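Local coordinates for protein excinuclease ABC, subunit A. (Deinococcus radiodurans, PDB 2VF7) that binds DNA and hydrolyses ATP as a zinc-containing UvrA-family protein, probably recognising damaged DNA in excision repair, at residues A[132-137]-A[299-304]; A[227-232]-A[241-246]. The protein carries 1 engineered substitution. All blocks are in the same frame, centred on the assembly; numbering follows the deposited sequence.

Interaction 1: residues A[132-137]-A[299-304]; sequences PGQGIV and ALNVTF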
loop_
_atom_site.group_PDB
_atom_site.type_symbol
_atom_site.label_atom_id
_atom_site.label_comp_id
_atom_site.label_asym_id
_atom_site.label_seq_id
_atom_site.Cartn_x
_atom_site.Cartn_y
_atom_site.Cartn_z
ATOM N N PRO A 132 39.631 1.103 -23.906
ATOM C CA PRO A 132 39.918 0.806 -25.317
ATOM C C PRO A 132 38.871 -0.089 -25.994
ATOM O O PRO A 132 38.467 0.190 -27.127
ATOM C CB PRO A 132 41.285 0.097 -25.259
ATOM C CG PRO A 132 41.610 -0.063 -23.765
ATOM C CD PRO A 132 40.864 1.042 -23.103
ATOM N N GLY A 133 38.445 -1.145 -25.299
ATOM C CA GLY A 133 37.362 -2.016 -25.753
ATOM C C GLY A 133 36.833 -2.849 -24.601
ATOM O O GLY A 133 37.391 -3.902 -24.302
ATOM N N GLN A 134 35.761 -2.374 -23.956
ATOM C CA GLN A 134 35.216 -3.020 -22.746
ATOM C C GLN A 134 33.825 -3.670 -22.911
ATOM O O GLN A 134 33.457 -4.554 -22.129
ATOM C CB GLN A 134 35.196 -2.039 -21.567
ATOM C CG GLN A 134 35.230 -2.720 -20.199
ATOM C CD GLN A 134 34.268 -2.109 -19.193
ATOM O OE1 GLN A 134 33.407 -2.801 -18.644
ATOM N NE2 GLN A 134 34.409 -0.810 -18.944
ATOM N N GLY A 135 33.060 -3.230 -23.912
ATOM C CA GLY A 135 31.718 -3.778 -24.166
ATOM C C GLY A 135 30.605 -2.756 -24.001
ATOM O O GLY A 135 30.567 -1.759 -24.736
ATOM N N ILE A 136 29.693 -3.030 -23.059
ATOM C CA ILE A 136 28.633 -2.093 -22.614
ATOM C C ILE A 136 28.052 -2.529 -21.257
ATOM O O ILE A 136 27.686 -3.696 -21.072
ATOM C CB ILE A 136 27.514 -1.837 -23.705
ATOM C CG1 ILE A 136 27.816 -0.547 -24.489
ATOM C CG2 ILE A 136 26.109 -1.728 -23.083
ATOM C CD1 ILE A 136 27.014 -0.349 -25.777
ATOM N N VAL A 137 27.999 -1.581 -20.318
ATOM C CA VAL A 137 27.472 -1.807 -18.964
ATOM C C VAL A 137 26.106 -1.130 -18.813
ATOM O O VAL A 137 25.968 0.063 -19.095
ATOM C CB VAL A 137 28.444 -1.273 -17.881
ATOM C CG1 VAL A 137 27.902 -1.542 -16.490
ATOM C CG2 VAL A 137 29.825 -1.901 -18.042
ATOM N N ALA A 299 32.304 -0.886 -14.056
ATOM C CA ALA A 299 31.430 0.284 -14.145
ATOM C C ALA A 299 32.197 1.562 -13.789
ATOM O O ALA A 299 31.802 2.663 -14.180
ATOM C CB ALA A 299 30.216 0.112 -13.237
ATOM N N LEU A 300 33.297 1.397 -13.056
ATOM C CA LEU A 300 34.125 2.504 -12.573
ATOM C C LEU A 300 35.144 2.946 -13.622
ATOM O O LEU A 300 35.709 4.043 -13.534
ATOM C CB LEU A 300 34.828 2.089 -11.274
ATOM C CG LEU A 300 35.359 3.117 -10.265
ATOM C CD1 LEU A 300 35.414 2.484 -8.886
ATOM C CD2 LEU A 300 36.748 3.646 -10.651
ATOM N N ASN A 301 35.377 2.091 -14.616
ATOM C CA ASN A 301 36.252 2.437 -15.748
ATOM C C ASN A 301 35.593 3.383 -16.747
ATOM O O ASN A 301 36.277 4.177 -17.405
ATOM C CB ASN A 301 36.737 1.179 -16.462
ATOM C CG ASN A 301 37.594 0.299 -15.576
ATOM O OD1 ASN A 301 38.283 0.775 -14.670
ATOM N ND2 ASN A 301 37.553 -1.000 -15.831
ATOM N N VAL A 302 34.266 3.289 -16.849
ATOM C CA VAL A 302 33.461 4.146 -17.728
ATOM C C VAL A 302 33.394 5.569 -17.176
ATOM O O VAL A 302 32.844 5.799 -16.102
ATOM C CB VAL A 302 32.025 3.587 -17.910
ATOM C CG1 VAL A 302 31.277 4.357 -19.004
ATOM C CG2 VAL A 302 32.056 2.082 -18.214
ATOM N N THR A 303 33.943 6.519 -17.926
ATOM C CA THR A 303 34.136 7.884 -17.442
ATOM C C THR A 303 33.188 8.901 -18.128
ATOM O O THR A 303 32.409 8.530 -19.012
ATOM C CB THR A 303 35.644 8.293 -17.585
ATOM O OG1 THR A 303 36.001 9.248 -16.577
ATOM C CG2 THR A 303 35.973 8.852 -18.986
ATOM N N PHE A 304 33.240 10.161 -17.688
ATOM C CA PHE A 304 32.615 11.294 -18.384
ATOM C C PHE A 304 33.231 12.605 -17.897
ATOM O O PHE A 304 33.325 12.839 -16.692
ATOM C CB PHE A 304 31.096 11.312 -18.199
ATOM C CG PHE A 304 30.390 12.363 -19.026
ATOM C CD1 PHE A 304 29.907 12.060 -20.295
ATOM C CD2 PHE A 304 30.195 13.654 -18.532
ATOM C CE1 PHE A 304 29.252 13.023 -21.056
ATOM C CE2 PHE A 304 29.544 14.624 -19.294
ATOM C CZ PHE A 304 29.072 14.306 -20.552
#
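Gln-134, which has more of its surface buried here than any other residue of the pair, reaches the 299-304 segment with the nitrogen end of its amide. NE2 lies 3.8 Å from the methyl CG2 of Val-302 and 3.9 Å from CB of Asn-301, so a polar tip rests against carbon on both counts. The side chain gets there because CG stands anti to the backbone N (chi1 -155°) and the chain then bends at chi2, crossing both Asn-301 and Val-302 at about a right angle. The two amide planes are 90° apart, and no hydrogen bond joins them. What anchors NE2 instead is the carbonyl O of Glu-298, the residue immediately before Ala-299: a hydrogen bond to the main chain tethers the nitrogen, with the two carbons packed near it.

Val-137 supplies the apolar half of the contact. Its CG1, anti to the backbone N, meets CB of Ala-299 at 4.3 Å, methyl against methyl, and Phe-142 and Glu-298 also touch this valine. The side chain of Ala-299 lies about 12 Å from the zinc ion held by Cys-151, Cys-154, Cys-287 and Cys-290.

The contact thus joins two irregular loops by a few side-chain touches, with no strand pairing between them. The first loop follows helix 116-127, and the second precedes helix 309-314. Thr-303 pairs through its backbone with Asp-129, and Phe-304 packs on Leu-123 and Tyr-124 of helix 116-127.

Interaction 2: residues A[227-232]-A[241-246]; sequences VVPVYP and RALKKK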
loop_
_atom_site.group_PDB
_atom_site.type_symbol
_atom_site.label_atom_id
_atom_site.label_comp_id
_atom_site.label_asym_id
_atom_site.label_seq_id
_atom_site.Cartn_x
_atom_site.Cartn_y
_atom_site.Cartn_z
ATOM N N VAL A 227 20.010 -27.973 16.337
ATOM C CA VAL A 227 18.700 -27.835 16.981
ATOM C C VAL A 227 18.612 -28.862 18.099
ATOM O O VAL A 227 18.616 -30.062 17.826
ATOM C CB VAL A 227 17.548 -28.089 15.981
ATOM C CG1 VAL A 227 16.202 -28.128 16.696
ATOM C CG2 VAL A 227 17.518 -27.014 14.918
ATOM N N VAL A 228 18.521 -28.390 19.349
ATOM C CA VAL A 228 18.665 -29.248 20.546
ATOM C C VAL A 228 17.623 -28.966 21.634
ATOM O O VAL A 228 17.183 -27.822 21.775
ATOM C CB VAL A 228 20.110 -29.141 21.175
ATOM C CG1 VAL A 228 21.180 -29.387 20.120
ATOM C CG2 VAL A 228 20.339 -27.792 21.855
ATOM N N PRO A 229 17.247 -29.994 22.422
ATOM C CA PRO A 229 16.255 -29.826 23.488
ATOM C C PRO A 229 16.749 -28.894 24.566
ATOM O O PRO A 229 17.887 -29.038 25.019
ATOM C CB PRO A 229 16.145 -31.235 24.072
ATOM C CG PRO A 229 17.455 -31.908 23.717
ATOM C CD PRO A 229 17.747 -31.383 22.367
ATOM N N VAL A 230 15.941 -27.921 24.977
ATOM C CA VAL A 230 16.433 -27.063 26.060
ATOM C C VAL A 230 15.644 -27.070 27.352
ATOM O O VAL A 230 14.439 -27.229 27.342
ATOM C CB VAL A 230 17.146 -25.698 25.609
ATOM C CG1 VAL A 230 16.874 -25.315 24.150
ATOM C CG2 VAL A 230 16.860 -24.508 26.584
ATOM N N TYR A 231 16.358 -26.988 28.471
ATOM C CA TYR A 231 15.792 -27.129 29.813
ATOM C C TYR A 231 16.211 -25.927 30.660
ATOM O O TYR A 231 17.262 -25.967 31.322
ATOM C CB TYR A 231 16.306 -28.413 30.478
ATOM C CG TYR A 231 16.098 -29.695 29.696
ATOM C CD1 TYR A 231 14.941 -30.447 29.863
ATOM C CD2 TYR A 231 17.064 -30.171 28.814
ATOM C CE1 TYR A 231 14.732 -31.634 29.151
ATOM C CE2 TYR A 231 16.859 -31.361 28.094
ATOM C CZ TYR A 231 15.691 -32.081 28.278
ATOM O OH TYR A 231 15.466 -33.271 27.613
ATOM N N PRO A 232 15.401 -24.845 30.614
ATOM C CA PRO A 232 15.568 -23.648 31.435
ATOM C C PRO A 232 15.531 -23.898 32.963
ATOM O O PRO A 232 14.720 -24.689 33.450
ATOM C CB PRO A 232 14.385 -22.774 31.011
ATOM C CG PRO A 232 14.026 -23.247 29.642
ATOM C CD PRO A 232 14.234 -24.720 29.714
ATOM N N ARG A 241 21.077 -35.275 33.445
ATOM C CA ARG A 241 20.218 -36.350 33.959
ATOM C C ARG A 241 18.851 -36.298 33.302
ATOM O O ARG A 241 18.211 -37.321 33.120
ATOM C CB ARG A 241 20.096 -36.283 35.495
ATOM C CG ARG A 241 21.474 -36.179 36.191
ATOM C CD ARG A 241 21.424 -36.394 37.715
ATOM N NE ARG A 241 21.456 -35.152 38.496
ATOM C CZ ARG A 241 20.382 -34.563 39.020
ATOM N NH1 ARG A 241 19.160 -35.085 38.857
ATOM N NH2 ARG A 241 20.527 -33.448 39.716
ATOM N N ALA A 242 18.407 -35.095 32.968
ATOM C CA ALA A 242 17.211 -34.886 32.163
ATOM C C ALA A 242 17.398 -35.572 30.806
ATOM O O ALA A 242 16.573 -36.389 30.411
ATOM C CB ALA A 242 16.946 -33.400 31.992
ATOM N N LEU A 243 18.513 -35.281 30.124
ATOM C CA LEU A 243 18.819 -35.913 28.831
ATOM C C LEU A 243 18.883 -37.423 28.933
ATOM O O LEU A 243 18.349 -38.133 28.077
ATOM C CB LEU A 243 20.114 -35.367 28.218
ATOM C CG LEU A 243 20.113 -33.887 27.835
ATOM C CD1 LEU A 243 21.514 -33.414 27.625
ATOM C CD2 LEU A 243 19.234 -33.600 26.617
ATOM N N LYS A 244 19.518 -37.915 29.990
ATOM C CA LYS A 244 19.699 -39.357 30.167
ATOM C C LYS A 244 18.406 -40.112 30.472
ATOM O O LYS A 244 18.284 -41.285 30.120
ATOM C CB LYS A 244 20.723 -39.632 31.253
ATOM C CG LYS A 244 21.650 -40.756 30.927
ATOM C CD LYS A 244 23.057 -40.486 31.456
ATOM C CE LYS A 244 23.798 -41.799 31.737
ATOM N NZ LYS A 244 23.014 -42.717 32.653
ATOM N N LYS A 245 17.452 -39.437 31.112
ATOM C CA LYS A 245 16.199 -40.067 31.522
ATOM C C LYS A 245 15.033 -39.751 30.577
ATOM O O LYS A 245 13.902 -40.183 30.804
ATOM C CB LYS A 245 15.864 -39.712 32.981
ATOM C CG LYS A 245 15.158 -38.367 33.179
ATOM C CD LYS A 245 14.036 -38.514 34.226
ATOM C CE LYS A 245 12.959 -37.418 34.118
ATOM N NZ LYS A 245 13.486 -36.077 34.552
ATOM N N LYS A 246 15.341 -39.003 29.519
ATOM C CA LYS A 246 14.433 -38.708 28.407
ATOM C C LYS A 246 13.201 -37.878 28.789
ATOM O O LYS A 246 12.108 -38.122 28.262
ATOM C CB LYS A 246 13.989 -39.993 27.672
ATOM C CG LYS A 246 15.071 -40.804 27.024
ATOM C CD LYS A 246 14.693 -42.282 26.994
ATOM C CE LYS A 246 15.737 -43.132 26.285
ATOM N NZ LYS A 246 16.918 -43.473 27.153
#
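The ring of Tyr-231 is met over one face and at its edge by consecutive residues of helix 236-245. Over the face sits Ala-242, whose CB lies 4.0 Å from the ring centroid and only 12° off the normal, a CH-pi contact centred on the ring. At the edge, close to the ring plane, Leu-243 brings its CD2 to 3.6 Å from CE2. The ring is swung toward the helix with CG beside the backbone N and anti to the carbonyl carbon (chi1 -54°). Its hydroxyl is hydrogen-bonded to the carbonyl O of Met-247, just after the helix, so the ring is held at its far end too.

The same leucine methyl serves a second partner: CD2 lies 3.8 Å from CG of Pro-229, and the two side chains cross at about a right angle. One branch of Leu-243 thus touches both Pro-229, in the strand, and Tyr-231, just after it.

Within the UvrA DNA-binding domain, strand 227-230 pairs antiparallel with strand 251-254, and helix 236-245 occupies the connection between them, packing back on the first strand and the residue after it. The helix finishes in a Schellman motif, with Lys-246 at positive phi (65°). Replacing Tyr-231 by a leucine would probably leave the carbonyl of Met-247 without this hydroxyl and take the flat surface from beneath the methyl of Ala-242. Just beyond the helix, NZ of Lys-246 forms a salt bridge with Glu-248 of the second subunit, and the lysine also packs on Pro-249 of that chain.

Overall arrangement
The two interactions belong to well-separated parts of the chain: their centres are 60 Å apart and their nearest atoms about 41 Å. In sequence, however, one encloses the other, since 227-232 and 241-246 both fall among the 161 residues between 132-137 and 299-304. That span also contains all four cysteines of the first zinc site. Interaction 1 thus probably joins the two chain ends through which an insertion carrying that site and the UvrA DNA-binding domain leaves and returns, beside helix 116-127, whereas interaction 2 ties helix 236-245 to the two-stranded sheet of that domain. They share no helix or strand, and only interaction 2 reaches the second subunit.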